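Local coordinates for uncharacterized protein (Methanocella paludicola, PDB 5DMP) that is an archaeal phosphoesterase of the DNA ligase D type, and probably trims 3' ends during DNA repair by non-homologous end joining, at residues A[108-112]-A[113-117]; A[144-148]-A[149-153]. All coordinates share one frame; numbering follows the deposited sequence.

Interaction 1: residues A[108-112]-A[113-117]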
loop_
_atom_site.group_PDB
_atom_site.type_symbol
_atom_site.label_atom_id
_atom_site.label_comp_id
_atom_site.label_asym_id
_atom_site.label_seq_id
_atom_site.Cartn_x
_atom_site.Cartn_y
_atom_site.Cartn_z
ATOM N N VAL A 108 4.962 3.486 9.546
ATOM C CA VAL A 108 5.799 2.326 9.242
ATOM C C VAL A 108 6.951 2.736 8.308
ATOM O O VAL A 108 6.846 3.761 7.555
ATOM C CB VAL A 108 4.960 1.233 8.523
ATOM C CG1 VAL A 108 4.039 0.529 9.581
ATOM C CG2 VAL A 108 4.133 1.768 7.310
ATOM N N PHE A 109 8.021 1.959 8.353
ATOM C CA PHE A 109 9.089 2.142 7.415
ATOM C C PHE A 109 8.890 1.035 6.359
ATOM O O PHE A 109 9.011 -0.154 6.692
ATOM C CB PHE A 109 10.435 1.950 8.084
ATOM C CG PHE A 109 11.574 2.389 7.183
ATOM C CD1 PHE A 109 12.051 1.509 6.179
ATOM C CD2 PHE A 109 12.112 3.699 7.285
ATOM C CE1 PHE A 109 13.076 1.912 5.294
ATOM C CE2 PHE A 109 13.158 4.086 6.441
ATOM C CZ PHE A 109 13.602 3.224 5.418
ATOM N N LEU A 110 8.552 1.414 5.129
ATOM C CA LEU A 110 8.291 0.381 4.114
ATOM C C LEU A 110 9.669 -0.010 3.506
ATOM O O LEU A 110 10.484 0.859 3.125
ATOM C CB LEU A 110 7.424 0.943 2.992
ATOM C CG LEU A 110 6.013 1.364 3.448
ATOM C CD1 LEU A 110 5.233 1.908 2.242
ATOM C CD2 LEU A 110 5.253 0.228 4.193
ATOM N N GLU A 111 9.904 -1.311 3.392
ATOM C CA GLU A 111 11.120 -1.836 2.754
ATOM C C GLU A 111 10.723 -2.554 1.467
ATOM O O GLU A 111 10.638 -3.807 1.377
ATOM C CB GLU A 111 11.787 -2.829 3.717
ATOM C CG GLU A 111 12.142 -2.156 5.052
ATOM C CD GLU A 111 12.365 -3.133 6.206
ATOM O OE1 GLU A 111 11.522 -4.059 6.458
ATOM O OE2 GLU A 111 13.380 -2.956 6.910
ATOM N N GLY A 112 10.457 -1.766 0.457
ATOM C CA GLY A 112 10.066 -2.289 -0.824
ATOM C C GLY A 112 11.189 -2.135 -1.867
ATOM O O GLY A 112 12.339 -1.693 -1.538
ATOM N N LYS A 113 10.860 -2.417 -3.120
ATOM C CA LYS A 113 11.754 -2.136 -4.232
ATOM C C LYS A 113 11.453 -0.757 -4.793
ATOM O O LYS A 113 12.366 -0.103 -5.328
ATOM C CB LYS A 113 11.627 -3.177 -5.352
ATOM C CG LYS A 113 11.783 -4.618 -4.854
ATOM C CD LYS A 113 13.225 -4.970 -4.492
ATOM C CE LYS A 113 13.841 -5.890 -5.546
ATOM N NZ LYS A 113 15.318 -5.739 -5.505
ATOM N N LYS A 114 10.209 -0.299 -4.686
ATOM C CA LYS A 114 9.869 1.008 -5.228
ATOM C C LYS A 114 9.726 2.061 -4.132
ATOM O O LYS A 114 10.150 3.234 -4.301
ATOM C CB LYS A 114 8.640 0.995 -6.125
ATOM C CG LYS A 114 8.824 0.066 -7.384
ATOM C CD LYS A 114 7.559 0.060 -8.209
ATOM C CE LYS A 114 7.678 -0.934 -9.404
ATOM N NZ LYS A 114 6.352 -1.072 -10.071
ATOM N N LEU A 115 9.081 1.675 -3.040
ATOM C CA LEU A 115 8.919 2.537 -1.858
ATOM C C LEU A 115 9.848 2.086 -0.773
ATOM O O LEU A 115 9.902 0.888 -0.426
ATOM C CB LEU A 115 7.460 2.461 -1.348
ATOM C CG LEU A 115 6.270 2.859 -2.199
ATOM C CD1 LEU A 115 5.073 2.996 -1.265
ATOM C CD2 LEU A 115 6.604 4.217 -2.892
ATOM N N LYS A 116 10.646 3.010 -0.244
ATOM C CA LYS A 116 11.581 2.648 0.828
ATOM C C LYS A 116 11.667 3.801 1.713
ATOM O O LYS A 116 12.436 4.733 1.444
ATOM C CB LYS A 116 13.050 2.461 0.374
ATOM C CG LYS A 116 13.368 1.717 -0.884
ATOM C CD LYS A 116 14.884 1.411 -0.863
ATOM C CE LYS A 116 15.366 0.874 -2.213
ATOM N NZ LYS A 116 15.024 -0.570 -2.392
ATOM N N GLY A 117 10.953 3.763 2.801
ATOM C CA GLY A 117 11.057 4.896 3.739
ATOM C C GLY A 117 9.790 5.003 4.557
ATOM O O GLY A 117 8.941 4.088 4.519
#
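F109 holds its CG anti to the backbone N (chi1 -169°), which carries the ring over G117. K116 bends at its last torsion (chi4 -79°), and this turns NZ back to G112 across the hairpin. The two segments form the hairpin turn that joins strand 105-111 to strand 118-123. L110 and G117 are an antiparallel hydrogen-bonded pair, with L110 N to G117 O at 2.8 Å and G117 N to L110 O at 3.0 Å. Nearer the turn, G112 N bonds L115 O at 2.9 Å. K116 NZ donates to G112 O at 3.0 Å and lies in the plane of that carbonyl. This bond ties the lysine chain across the turn.

Over one face of the F109 ring sits G117 CA, 3.6 Å from the ring centroid, a CH-pi contact. R83 also meets F109, as a cation-pi partner. Were the ring cut back to an alanine here, G117 CA would probably lose its aromatic cover and R83 its cation-pi partner. On the other side of the hairpin, L110 and L115 lie side by side, CD1 to CD1 3.7 Å, and both pack on Y6 of strand 5-12. D78 takes L115 N and K113 N, so it ties the turn to strand 72-84. The G112 carbonyl of the turn thus gains a charged side-chain donor, while the leucines seal the other side with apolar contacts.

Interaction 2: residues A[144-148]-A[149-153]. With EDO (1,2-ethanediol), chain H.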
loop_
_atom_site.group_PDB
_atom_site.type_symbol
_atom_site.label_atom_id
_atom_site.label_comp_id
_atom_site.label_asym_id
_atom_site.label_seq_id
_atom_site.Cartn_x
_atom_site.Cartn_y
_atom_site.Cartn_z
ATOM N N SER A 144 12.730 18.395 -6.437
ATOM C CA SER A 144 11.375 17.935 -6.743
ATOM C C SER A 144 11.351 16.422 -6.513
ATOM O O SER A 144 12.386 15.816 -6.275
ATOM C CB SER A 144 11.044 18.232 -8.190
ATOM O OG SER A 144 12.050 17.653 -8.991
ATOM N N TYR A 145 10.179 15.821 -6.574
ATOM C CA TYR A 145 10.069 14.401 -6.275
ATOM C C TYR A 145 9.729 13.673 -7.512
ATOM O O TYR A 145 8.917 14.143 -8.311
ATOM C CB TYR A 145 8.908 14.205 -5.300
ATOM C CG TYR A 145 9.241 14.636 -3.930
ATOM C CD1 TYR A 145 9.835 13.751 -3.019
ATOM C CD2 TYR A 145 8.934 15.943 -3.501
ATOM C CE1 TYR A 145 10.151 14.181 -1.719
ATOM C CE2 TYR A 145 9.255 16.387 -2.232
ATOM C CZ TYR A 145 9.868 15.504 -1.339
ATOM O OH TYR A 145 10.123 15.949 -0.083
ATOM N N GLU A 146 10.365 12.535 -7.703
ATOM C CA GLU A 146 9.940 11.598 -8.715
ATOM C C GLU A 146 8.420 11.222 -8.618
ATOM O O GLU A 146 7.886 11.098 -7.527
ATOM C CB GLU A 146 10.763 10.328 -8.512
ATOM C CG GLU A 146 10.831 9.409 -9.721
ATOM C CD GLU A 146 11.446 8.064 -9.372
ATOM O OE1 GLU A 146 11.204 7.100 -10.118
ATOM O OE2 GLU A 146 12.149 7.962 -8.341
ATOM N N ASP A 147 7.753 11.102 -9.767
ATOM C CA ASP A 147 6.435 10.507 -9.885
ATOM C C ASP A 147 6.693 9.004 -10.009
ATOM O O ASP A 147 7.004 8.494 -11.100
ATOM C CB ASP A 147 5.751 11.015 -11.138
ATOM C CG ASP A 147 4.363 10.455 -11.330
ATOM O OD1 ASP A 147 4.033 9.327 -10.873
ATOM O OD2 ASP A 147 3.581 11.135 -12.005
ATOM N N ILE A 148 6.598 8.294 -8.881
ATOM C CA ILE A 148 6.993 6.865 -8.856
ATOM C C ILE A 148 6.057 6.052 -9.771
ATOM O O ILE A 148 6.461 5.037 -10.397
ATOM C CB ILE A 148 7.010 6.319 -7.371
ATOM C CG1 ILE A 148 7.700 4.915 -7.328
ATOM C CG2 ILE A 148 5.579 6.334 -6.776
ATOM C CD1 ILE A 148 9.171 5.009 -7.644
ATOM N N GLU A 149 4.819 6.499 -9.923
ATOM C CA GLU A 149 3.891 5.728 -10.760
ATOM C C GLU A 149 4.274 5.780 -12.226
ATOM O O GLU A 149 4.019 4.840 -12.944
ATOM C CB GLU A 149 2.469 6.220 -10.648
ATOM C CG GLU A 149 1.769 5.676 -9.437
ATOM C CD GLU A 149 2.040 6.496 -8.224
ATOM O OE1 GLU A 149 2.392 7.693 -8.415
ATOM O OE2 GLU A 149 1.942 5.951 -7.077
ATOM N N LYS A 150 4.762 6.941 -12.661
ATOM C CA LYS A 150 5.282 7.111 -14.019
ATOM C C LYS A 150 6.643 6.477 -14.203
ATOM O O LYS A 150 6.897 5.758 -15.202
ATOM C CB LYS A 150 5.270 8.618 -14.392
ATOM C CG LYS A 150 3.887 9.014 -14.906
ATOM C CD LYS A 150 3.682 10.489 -15.295
ATOM C CE LYS A 150 2.186 10.787 -15.488
ATOM N NZ LYS A 150 1.800 12.237 -15.451
ATOM N N ALA A 151 7.513 6.683 -13.241
ATOM C CA ALA A 151 8.881 6.177 -13.346
ATOM C C ALA A 151 8.963 4.645 -13.298
ATOM O O ALA A 151 9.866 4.006 -13.911
ATOM C CB ALA A 151 9.702 6.737 -12.218
ATOM N N ALA A 152 8.017 4.026 -12.584
ATOM C CA ALA A 152 8.187 2.573 -12.304
ATOM C C ALA A 152 6.865 1.883 -12.364
ATOM O O ALA A 152 6.304 1.494 -11.307
ATOM C CB ALA A 152 8.885 2.359 -10.962
ATOM N N PRO A 153 6.345 1.703 -13.600
ATOM C CA PRO A 153 4.985 1.283 -13.758
ATOM C C PRO A 153 4.796 -0.216 -13.769
ATOM O O PRO A 153 3.667 -0.661 -13.732
ATOM C CB PRO A 153 4.573 1.906 -15.129
ATOM C CG PRO A 153 5.885 2.043 -15.883
ATOM C CD PRO A 153 6.972 2.166 -14.878
HETATM C C1 EDO H . 8.576 12.443 -12.901
HETATM O O1 EDO H . 9.425 11.445 -12.321
HETATM C C2 EDO H . 8.115 11.897 -14.256
HETATM O O2 EDO H . 8.778 10.644 -14.499
#
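This is a local helix N-cap contact on the protein surface. It starts the short helix 148-151, which follows the long loop after strand 132-136. D147 is the N-cap residue. Its CG stands anti to the backbone N (chi1 -179°), which brings the carboxylate back over the first turn. There OD1 accepts from K150 N at 3.1 Å. The N-H meets OD1 from above the carboxylate plane, 65° out of it. Such a bond satisfies an N-H at the start of the helix, and the negative charge probably suits the positive end of the helix dipole.

The helical bonds follow at once. A151 N donates to D147 O at 2.9 Å, nearly straight, and A152 N donates to I148 O at the same length. A152 is where the chain leaves helical angles, so the helix is little more than one turn.

The K150 chain passes at a slant over the D147 carboxylate. Its CD touches D147 OD2 at 3.4 Å, while NZ stays 4.0 Å from D147 OD2, too far for a salt bridge. The charges may still attract weakly. E149 brings a like charge near, with OE1 3.4 Å from D147 OD1, and its side chain also touches P37. I148 is buried, and its CG2 meets the E149 carboxylate. A bound 1,2-ethanediol, probably from the crystallisation liquor, accepts from D147 N through its O1 at 3.1 Å.

How the interactions relate
Interaction 1 comes first along the chain and interaction 2 follows it. Between them run strands 118-123 and 132-136. The centres are about 14 Å apart. Interaction 1 is a hairpin on the antiparallel sheet, its centre about 10 Å from the centre of the chain. Interaction 2 is a loop and short helix nearer the surface, its centre about 15 Å from that point. They touch directly. K114 NZ lies 2.8 Å from A152 O, a probable hydrogen bond, and also bonds D154 O and W77 O. I148 CD1 packs on K114 O. The two contacts thus join the short helix to the turn between strands 105-111 and 118-123.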